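Local coordinates for protein putative hydrolase (Campylobacter jejuni, PDB 3D6L) that is a hexameric hotdog-fold thioesterase that probably hydrolyses long-chain fatty acyl-coenzyme A, at residues K8-A13 against I68-S73; I39-L44 against I83-E88; V50-D55 against T111-T116. One frame throughout, in Å; residues are numbered along the deposited sequence.

Contact 1 (K8-A13 against I68-S73); sequences KLKIVA and IISCYS
Ile-11 and Ile-69 exchange both of their backbone hydrogen bonds, the shorter running 2.7 Å from Ile-69 N to Ile-11 O, and so set the antiparallel register of strand 9-12 on 68-73. At the next hydrogen-bonded pair, Cys-71 N reaches Leu-9 O almost straight, with 173° at the hydrogen. The pattern then slips: the carbonyl oxygen of Cys-71 receives Lys-8 N at 2.7 Å and, more weakly, Leu-9 N, so Lys-8 and Leu-9 both face Cys-71, a classic beta bulge.

The tightly packed side carries Leu-9, Ile-11, Ile-69 and Cys-71, and it is turned to helix 26-42, where Leu-9 lies on Ile-39 and Cys-71 on Ala-36. Here the CD1 methyl of Ile-11 slants across to the CG2 branch of Ile-69. The other branch of Ile-69 has CG1 beside the backbone N (chi1 -81°), which carries CD1 to the CB of Ala-13 at 3.7 Å. Lys-10, Val-12, Ile-68 and Ser-70 occupy the other face, where Val-12 and Ile-68 stand side by side and the aliphatic part of Lys-10 runs past Ser-70, CD lying 3.4 Å from Ser-70 OG.

Looser and wetter is the end at Lys-8. Its chain, bent at chi2, chi3 and chi4, arches over Ser-73, with CG 3.6 Å from Ser-73 OG. A water bound to Ser-73 N, 2.9 Å from the water oxygen, also takes a weak bond from Lys-8 NZ.

Strand 9-12 is the outermost of its sheet within the chain, and the backbone of Lys-10 bonds onward to the second subunit. Such an edge strand, one face laid on the central helix and its outer edge bonded to a partner chain, is consistent with hotdog subunits that join through their edge strands.

Contact 2 (I39-L44 against I83-E88); sequences IAAREL and ISVEVE
The carbonyl oxygen of Ala-41 takes the backbone N-H of Leu-44 at 2.9 Å (Leu-44 N to Ala-41 O), while the CD1 methyl of Ile-83 lies close to the same oxygen. That bond belongs to the end of the segment 39-44; between helix and strand there is no hydrogen bond, and the contact is made chiefly of apolar side chains.

Ile-83 meets Ala-41 with both of its branches. CG2, anti to the backbone N, comes 3.8 Å from Ala-41 CB, and the longer branch, with CG1 beside the backbone N (chi1 -48°), extends past it so that CD1 also meets Leu-44 CB, 4.1 Å away. The side chain of Leu-44 crosses that of Ile-83 at a slant.

This is the central relation of the hotdog fold, in which a long helix, the sausage, lies in the curl of an antiparallel sheet, the bun. The small residues Ala-40 and Ala-41 let the helix backbone come near: Ala-41 CA is 6.1 Å from Ile-83 CA. Val-85, two residues further along the strand and on the same side, divides its methyls between the two alanines, giving CG1 to Ala-40 CB at 4.1 Å and CG2 to Ala-41 CB at 4.2 Å. Around this apolar patch lie Tyr-112 against Ala-41, Ser-73 against Ala-40, and Leu-128 of helix 126-130 against Leu-44.

Contact 3 (V50-D55 against T111-T116); sequences VTISMD and TYVSVT
Thr-51 and Tyr-112 stand side by side and point the same way from a non-hydrogen-bonded pair of antiparallel strands. The hydroxyl OG1 of Thr-51 lies 3.3 Å from ring atom CE2 of Tyr-112, approaching the ring at a slant, and its CG2 methyl lies near the same ring atom. Both polar ends turn to one residue: Thr-51 OG1 bonds the carboxylate of Asp-34, and Tyr-112 OH the main-chain oxygen of Asp-34.

On the face of Val-50 and Val-113 these two run alongside one another, CG2 to CG1 at 3.5 Å. Val-115 instead crosses Val-50 at about a right angle, presenting its CG2 to Val-50 CG1. Ile-52 is set obliquely to Thr-111, its CD1 3.7 Å from Thr-111 CG2. Ile-52 CG1 stands between backbone N and carbonyl carbon (chi1 54°), leaving CG2 to reach Val-113 CG1.

A classic beta bulge shifts the register by one residue. Thr-111 O accepts from Ile-52 N at 2.8 Å and from Ser-53 N at 3.3 Å, and Thr-111 N returns a bond to Ser-53 O at 2.8 Å.

Strand 100-115 lies between 82-94 and 48-58; helix 26-42 packs on the Tyr-112 face through Ala-38 and Ala-41, and at Ser-53 and Met-54 the sheet runs on into an antiparallel strand of the third subunit.

In the fold
All three contacts belong to one antiparallel sheet and its helix. Contacts 1 and 3 attach the two outermost strands and lie on opposite sides of the chain's centre, their centres about 20 Å apart; each joins strands through backbone hydrogen bonds and contains a classic bulge. Contact 1, with contact 2, touches the second subunit, and contact 3 the third. Contact 2 lies between them, wholly buried and apolar, and holds helix 26-42 on a central strand. It touches both: Tyr-72 N probably bonds Glu-88 O on the side of contact 1, and Ile-83 N probably bonds Tyr-112 O on that of contact 3. Contact 1 is mostly buried, whereas contact 3 is more open, with threonine and serine hydroxyls among its aliphatic groups.

Contact 1 (K8-A13 against I68-S73)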
loop_
_atom_site.group_PDB
_atom_site.type_symbol
_atom_site.label_atom_id
_atom_site.label_comp_id
_atom_site.label_asym_id
_atom_site.label_seq_id
_atom_site.Cartn_x
_atom_site.Cartn_y
_atom_site.Cartn_z
ATOM N N LYS A 8 -19.315 -12.493 -3.713
ATOM C CA LYS A 8 -19.280 -11.168 -4.327
ATOM C C LYS A 8 -17.838 -10.671 -4.418
ATOM O O LYS A 8 -17.490 -9.909 -5.323
ATOM C CB LYS A 8 -20.155 -10.183 -3.544
ATOM C CG LYS A 8 -21.631 -10.576 -3.495
ATOM C CD LYS A 8 -22.344 -10.269 -4.805
ATOM C CE LYS A 8 -23.386 -11.341 -5.161
ATOM N NZ LYS A 8 -24.340 -11.669 -4.051
ATOM N N LEU A 9 -17.013 -11.123 -3.478
ATOM C CA LEU A 9 -15.575 -10.891 -3.495
ATOM C C LEU A 9 -14.842 -12.170 -3.153
ATOM O O LEU A 9 -15.338 -12.989 -2.382
ATOM C CB LEU A 9 -15.185 -9.799 -2.497
ATOM C CG LEU A 9 -14.696 -8.441 -3.004
ATOM C CD1 LEU A 9 -15.625 -7.833 -4.037
ATOM C CD2 LEU A 9 -14.520 -7.479 -1.833
ATOM N N LYS A 10 -13.653 -12.319 -3.733
ATOM C CA LYS A 10 -12.760 -13.435 -3.476
ATOM C C LYS A 10 -11.308 -12.925 -3.623
ATOM O O LYS A 10 -10.870 -12.545 -4.716
ATOM C CB LYS A 10 -13.080 -14.581 -4.439
ATOM C CG LYS A 10 -12.566 -15.950 -4.031
ATOM C CD LYS A 10 -13.485 -17.048 -4.583
ATOM C CE LYS A 10 -12.724 -18.303 -5.057
ATOM N NZ LYS A 10 -12.274 -19.215 -3.964
ATOM N N ILE A 11 -10.583 -12.890 -2.505
ATOM C CA ILE A 11 -9.253 -12.292 -2.444
ATOM C C ILE A 11 -8.359 -13.239 -1.699
ATOM O O ILE A 11 -8.836 -14.018 -0.877
ATOM C CB ILE A 11 -9.214 -10.986 -1.594
ATOM C CG1 ILE A 11 -10.604 -10.519 -1.183
ATOM C CG2 ILE A 11 -8.444 -9.890 -2.287
ATOM C CD1 ILE A 11 -11.030 -11.062 0.145
ATOM N N VAL A 12 -7.058 -13.159 -1.959
ATOM C CA VAL A 12 -6.064 -13.833 -1.118
ATOM C C VAL A 12 -5.616 -12.872 -0.009
ATOM O O VAL A 12 -5.389 -11.690 -0.261
ATOM C CB VAL A 12 -4.839 -14.270 -1.936
ATOM C CG1 VAL A 12 -3.933 -15.145 -1.094
ATOM C CG2 VAL A 12 -5.270 -15.011 -3.204
ATOM N N ALA A 13 -5.503 -13.372 1.217
ATOM C CA ALA A 13 -4.947 -12.570 2.309
ATOM C C ALA A 13 -3.421 -12.570 2.213
ATOM O O ALA A 13 -2.785 -13.615 2.330
ATOM C CB ALA A 13 -5.412 -13.090 3.654
ATOM N N ILE A 68 -7.706 -17.864 1.301
ATOM C CA ILE A 68 -8.535 -17.335 0.231
ATOM C C ILE A 68 -9.821 -16.906 0.917
ATOM O O ILE A 68 -10.548 -17.744 1.463
ATOM C CB ILE A 68 -8.829 -18.401 -0.866
ATOM C CG1 ILE A 68 -7.584 -19.259 -1.180
ATOM C CG2 ILE A 68 -9.415 -17.746 -2.129
ATOM C CD1 ILE A 68 -6.353 -18.496 -1.673
ATOM N N ILE A 69 -10.078 -15.602 0.941
ATOM C CA ILE A 69 -11.267 -15.072 1.596
ATOM C C ILE A 69 -12.378 -14.858 0.586
ATOM O O ILE A 69 -12.192 -14.193 -0.430
ATOM C CB ILE A 69 -10.970 -13.780 2.412
ATOM C CG1 ILE A 69 -10.372 -14.138 3.773
ATOM C CG2 ILE A 69 -12.233 -12.978 2.675
ATOM C CD1 ILE A 69 -8.904 -14.418 3.704
ATOM N N SER A 70 -13.528 -15.458 0.874
ATOM C CA SER A 70 -14.714 -15.313 0.052
ATOM C C SER A 70 -15.758 -14.566 0.860
ATOM O O SER A 70 -16.010 -14.895 2.018
ATOM C CB SER A 70 -15.238 -16.680 -0.377
ATOM O OG SER A 70 -14.334 -17.300 -1.282
ATOM N N CYS A 71 -16.341 -13.542 0.244
ATOM C CA CYS A 71 -17.376 -12.742 0.870
ATOM C C CYS A 71 -18.685 -12.971 0.155
ATOM O O CYS A 71 -18.835 -12.627 -1.024
ATOM C CB CYS A 71 -17.033 -11.253 0.812
ATOM S SG CYS A 71 -15.473 -10.804 1.565
ATOM N N TYR A 72 -19.625 -13.547 0.893
ATOM C CA TYR A 72 -20.962 -13.814 0.413
ATOM C C TYR A 72 -21.911 -12.761 0.947
ATOM O O TYR A 72 -21.711 -12.229 2.039
ATOM C CB TYR A 72 -21.413 -15.188 0.887
ATOM C CG TYR A 72 -20.548 -16.316 0.391
ATOM C CD1 TYR A 72 -19.396 -16.701 1.086
ATOM C CD2 TYR A 72 -20.880 -17.010 -0.783
ATOM C CE1 TYR A 72 -18.597 -17.748 0.628
ATOM C CE2 TYR A 72 -20.090 -18.067 -1.248
ATOM C CZ TYR A 72 -18.951 -18.425 -0.538
ATOM O OH TYR A 72 -18.170 -19.461 -0.990
ATOM N N SER A 73 -22.957 -12.483 0.181
ATOM C CA SER A 73 -23.910 -11.446 0.531
ATOM C C SER A 73 -25.346 -11.880 0.333
ATOM O O SER A 73 -25.668 -12.585 -0.629
ATOM C CB SER A 73 -23.647 -10.208 -0.301
ATOM O OG SER A 73 -22.317 -9.773 -0.091
HETATM O O HOH W 1 -22.925 -14.064 -2.233
#

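Contact 2 (I39-L44 against I83-E88)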
loop_
_atom_site.group_PDB
_atom_site.type_symbol
_atom_site.label_atom_id
_atom_site.label_comp_id
_atom_site.label_asym_id
_atom_site.label_seq_id
_atom_site.Cartn_x
_atom_site.Cartn_y
_atom_site.Cartn_z
ATOM N N ILE A 39 -21.470 -4.328 -3.684
ATOM C CA ILE A 39 -21.764 -5.038 -4.932
ATOM C C ILE A 39 -23.169 -5.636 -4.897
ATOM O O ILE A 39 -23.890 -5.598 -5.902
ATOM C CB ILE A 39 -20.733 -6.163 -5.216
ATOM C CG1 ILE A 39 -19.378 -5.560 -5.589
ATOM C CG2 ILE A 39 -21.224 -7.098 -6.346
ATOM C CD1 ILE A 39 -18.246 -6.536 -5.487
ATOM N N ALA A 40 -23.547 -6.182 -3.740
ATOM C CA ALA A 40 -24.865 -6.784 -3.554
ATOM C C ALA A 40 -25.955 -5.725 -3.549
ATOM O O ALA A 40 -26.999 -5.911 -4.173
ATOM C CB ALA A 40 -24.913 -7.605 -2.277
ATOM N N ALA A 41 -25.702 -4.622 -2.847
ATOM C CA ALA A 41 -26.649 -3.508 -2.758
ATOM C C ALA A 41 -26.866 -2.808 -4.103
ATOM O O ALA A 41 -27.978 -2.374 -4.400
ATOM C CB ALA A 41 -26.201 -2.514 -1.698
ATOM N N ARG A 42 -25.811 -2.705 -4.910
ATOM C CA ARG A 42 -25.915 -2.090 -6.239
ATOM C C ARG A 42 -26.789 -2.876 -7.232
ATOM O O ARG A 42 -27.243 -2.313 -8.225
ATOM C CB ARG A 42 -24.537 -1.797 -6.836
ATOM C CG ARG A 42 -23.951 -0.459 -6.407
ATOM C CD ARG A 42 -22.754 -0.048 -7.272
ATOM N NE ARG A 42 -21.713 -1.079 -7.278
ATOM C CZ ARG A 42 -20.743 -1.198 -6.368
ATOM N NH1 ARG A 42 -20.645 -0.337 -5.355
ATOM N NH2 ARG A 42 -19.855 -2.185 -6.478
ATOM N N GLU A 43 -27.032 -4.160 -6.968
ATOM C CA GLU A 43 -28.052 -4.908 -7.715
ATOM C C GLU A 43 -29.436 -4.239 -7.625
ATOM O O GLU A 43 -30.301 -4.441 -8.494
ATOM C CB GLU A 43 -28.157 -6.343 -7.210
ATOM C CG GLU A 43 -27.076 -7.270 -7.734
ATOM C CD GLU A 43 -27.025 -8.590 -6.975
ATOM O OE1 GLU A 43 -26.099 -9.396 -7.247
ATOM O OE2 GLU A 43 -27.899 -8.815 -6.092
ATOM N N LEU A 44 -29.639 -3.453 -6.570
ATOM C CA LEU A 44 -30.865 -2.687 -6.402
ATOM C C LEU A 44 -30.669 -1.215 -6.724
ATOM O O LEU A 44 -31.630 -0.450 -6.748
ATOM C CB LEU A 44 -31.407 -2.864 -4.984
ATOM C CG LEU A 44 -32.182 -4.167 -4.817
ATOM C CD1 LEU A 44 -31.949 -4.758 -3.447
ATOM C CD2 LEU A 44 -33.652 -3.934 -5.073
ATOM N N ILE A 83 -30.650 -0.077 1.861
ATOM C CA ILE A 83 -30.449 -1.488 1.521
ATOM C C ILE A 83 -29.593 -2.215 2.571
ATOM O O ILE A 83 -28.424 -1.874 2.772
ATOM C CB ILE A 83 -29.770 -1.654 0.126
ATOM C CG1 ILE A 83 -30.464 -0.795 -0.939
ATOM C CG2 ILE A 83 -29.723 -3.128 -0.283
ATOM C CD1 ILE A 83 -29.616 -0.512 -2.174
ATOM N N SER A 84 -30.169 -3.230 3.214
ATOM C CA SER A 84 -29.451 -4.019 4.212
ATOM C C SER A 84 -28.902 -5.318 3.653
ATOM O O SER A 84 -29.585 -6.040 2.917
ATOM C CB SER A 84 -30.338 -4.314 5.408
ATOM O OG SER A 84 -30.770 -3.099 5.987
ATOM N N VAL A 85 -27.660 -5.616 4.019
ATOM C CA VAL A 85 -26.960 -6.753 3.457
ATOM C C VAL A 85 -26.281 -7.534 4.561
ATOM O O VAL A 85 -25.534 -6.967 5.360
ATOM C CB VAL A 85 -25.914 -6.310 2.395
ATOM C CG1 VAL A 85 -25.200 -7.514 1.799
ATOM C CG2 VAL A 85 -26.573 -5.494 1.282
ATOM N N GLU A 86 -26.559 -8.831 4.621
ATOM C CA GLU A 86 -25.785 -9.713 5.471
ATOM C C GLU A 86 -24.569 -10.187 4.684
ATOM O O GLU A 86 -24.702 -10.708 3.570
ATOM C CB GLU A 86 -26.614 -10.904 5.969
ATOM C CG GLU A 86 -25.865 -11.818 6.960
ATOM C CD GLU A 86 -25.642 -11.185 8.333
ATOM O OE1 GLU A 86 -26.580 -10.556 8.878
ATOM O OE2 GLU A 86 -24.525 -11.331 8.883
ATOM N N VAL A 87 -23.389 -9.997 5.263
ATOM C CA VAL A 87 -22.154 -10.432 4.631
ATOM C C VAL A 87 -21.521 -11.518 5.476
ATOM O O VAL A 87 -21.344 -11.354 6.680
ATOM C CB VAL A 87 -21.163 -9.261 4.416
ATOM C CG1 VAL A 87 -19.873 -9.757 3.767
ATOM C CG2 VAL A 87 -21.808 -8.155 3.561
ATOM N N GLU A 88 -21.195 -12.633 4.833
ATOM C CA GLU A 88 -20.539 -13.739 5.499
ATOM C C GLU A 88 -19.203 -13.969 4.838
ATOM O O GLU A 88 -19.114 -14.068 3.614
ATOM C CB GLU A 88 -21.383 -15.011 5.403
ATOM C CG GLU A 88 -22.703 -14.940 6.151
ATOM C CD GLU A 88 -22.538 -15.004 7.661
ATOM O OE1 GLU A 88 -21.482 -15.481 8.135
ATOM O OE2 GLU A 88 -23.475 -14.575 8.375
#

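Contact 3 (V50-D55 against T111-T116)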
loop_
_atom_site.group_PDB
_atom_site.type_symbol
_atom_site.label_atom_id
_atom_site.label_comp_id
_atom_site.label_asym_id
_atom_site.label_seq_id
_atom_site.Cartn_x
_atom_site.Cartn_y
_atom_site.Cartn_z
ATOM N N VAL A 50 -23.876 4.539 -1.044
ATOM C CA VAL A 50 -22.952 4.948 0.004
ATOM C C VAL A 50 -23.270 4.170 1.273
ATOM O O VAL A 50 -24.439 3.937 1.582
ATOM C CB VAL A 50 -22.826 6.511 0.210
ATOM C CG1 VAL A 50 -23.132 7.276 -1.072
ATOM C CG2 VAL A 50 -23.669 7.026 1.366
ATOM N N THR A 51 -22.227 3.745 1.978
ATOM C CA THR A 51 -22.386 2.962 3.195
ATOM C C THR A 51 -22.812 3.873 4.346
ATOM O O THR A 51 -22.120 4.836 4.661
ATOM C CB THR A 51 -21.074 2.233 3.565
ATOM O OG1 THR A 51 -20.446 1.730 2.379
ATOM C CG2 THR A 51 -21.348 1.084 4.514
ATOM N N ILE A 52 -23.951 3.575 4.968
ATOM C CA ILE A 52 -24.442 4.405 6.073
ATOM C C ILE A 52 -24.270 3.783 7.461
ATOM O O ILE A 52 -24.123 4.509 8.441
ATOM C CB ILE A 52 -25.907 4.886 5.876
ATOM C CG1 ILE A 52 -26.853 3.708 5.615
ATOM C CG2 ILE A 52 -25.990 5.923 4.760
ATOM C CD1 ILE A 52 -28.273 3.942 6.145
ATOM N N SER A 53 -24.294 2.455 7.553
ATOM C CA SER A 53 -24.098 1.799 8.847
ATOM C C SER A 53 -23.646 0.337 8.783
ATOM O O SER A 53 -23.717 -0.311 7.736
ATOM C CB SER A 53 -25.349 1.941 9.730
ATOM O OG SER A 53 -26.446 1.234 9.197
ATOM N N MET A 54 -23.172 -0.150 9.929
ATOM C CA MET A 54 -22.768 -1.531 10.130
ATOM C C MET A 54 -23.216 -2.004 11.499
ATOM O O MET A 54 -22.929 -1.364 12.509
ATOM C CB MET A 54 -21.254 -1.675 10.067
ATOM C CG MET A 54 -20.681 -1.793 8.698
ATOM S SD MET A 54 -19.212 -2.840 8.726
ATOM C CE MET A 54 -18.736 -2.712 6.996
ATOM N N ASP A 55 -23.898 -3.138 11.530
ATOM C CA ASP A 55 -24.313 -3.753 12.771
ATOM C C ASP A 55 -23.893 -5.202 12.812
ATOM O O ASP A 55 -23.544 -5.774 11.788
ATOM C CB ASP A 55 -25.824 -3.670 12.898
ATOM C CG ASP A 55 -26.257 -2.580 13.833
ATOM O OD1 ASP A 55 -26.523 -1.456 13.329
ATOM O OD2 ASP A 55 -26.297 -2.846 15.072
ATOM N N THR A 111 -25.549 -1.522 5.974
ATOM C CA THR A 111 -26.631 -0.785 5.322
ATOM C C THR A 111 -26.097 0.305 4.390
ATOM O O THR A 111 -25.165 1.039 4.731
ATOM C CB THR A 111 -27.653 -0.205 6.344
ATOM O OG1 THR A 111 -28.029 -1.225 7.281
ATOM C CG2 THR A 111 -28.917 0.297 5.639
ATOM N N TYR A 112 -26.705 0.384 3.213
ATOM C CA TYR A 112 -26.310 1.311 2.166
ATOM C C TYR A 112 -27.504 2.176 1.796
ATOM O O TYR A 112 -28.651 1.776 2.001
ATOM C CB TYR A 112 -25.817 0.537 0.928
ATOM C CG TYR A 112 -24.677 -0.407 1.234
ATOM C CD1 TYR A 112 -24.918 -1.721 1.640
ATOM C CD2 TYR A 112 -23.354 0.023 1.143
ATOM C CE1 TYR A 112 -23.862 -2.590 1.941
ATOM C CE2 TYR A 112 -22.293 -0.828 1.440
ATOM C CZ TYR A 112 -22.547 -2.131 1.839
ATOM O OH TYR A 112 -21.488 -2.961 2.141
ATOM N N VAL A 113 -27.235 3.364 1.270
ATOM C CA VAL A 113 -28.286 4.185 0.698
ATOM C C VAL A 113 -28.074 4.221 -0.815
ATOM O O VAL A 113 -26.943 4.322 -1.288
ATOM C CB VAL A 113 -28.333 5.609 1.323
ATOM C CG1 VAL A 113 -27.057 6.392 1.023
ATOM C CG2 VAL A 113 -29.548 6.380 0.832
ATOM N N SER A 114 -29.160 4.103 -1.569
ATOM C CA SER A 114 -29.075 4.168 -3.019
ATOM C C SER A 114 -29.041 5.639 -3.442
ATOM O O SER A 114 -29.925 6.414 -3.080
ATOM C CB SER A 114 -30.250 3.427 -3.645
ATOM O OG SER A 114 -31.074 4.289 -4.396
ATOM N N VAL A 115 -28.000 6.024 -4.169
ATOM C CA VAL A 115 -27.800 7.424 -4.533
ATOM C C VAL A 115 -27.467 7.594 -6.004
ATOM O O VAL A 115 -27.039 6.646 -6.673
ATOM C CB VAL A 115 -26.675 8.110 -3.695
ATOM C CG1 VAL A 115 -27.104 8.295 -2.254
ATOM C CG2 VAL A 115 -25.370 7.339 -3.783
ATOM N N THR A 116 -27.666 8.815 -6.495
ATOM C CA THR A 116 -27.183 9.225 -7.805
ATOM C C THR A 116 -25.660 9.283 -7.780
ATOM O O THR A 116 -25.051 9.472 -6.729
ATOM C CB THR A 116 -27.733 10.615 -8.202
ATOM O OG1 THR A 116 -27.478 11.552 -7.147
ATOM C CG2 THR A 116 -29.245 10.553 -8.478
#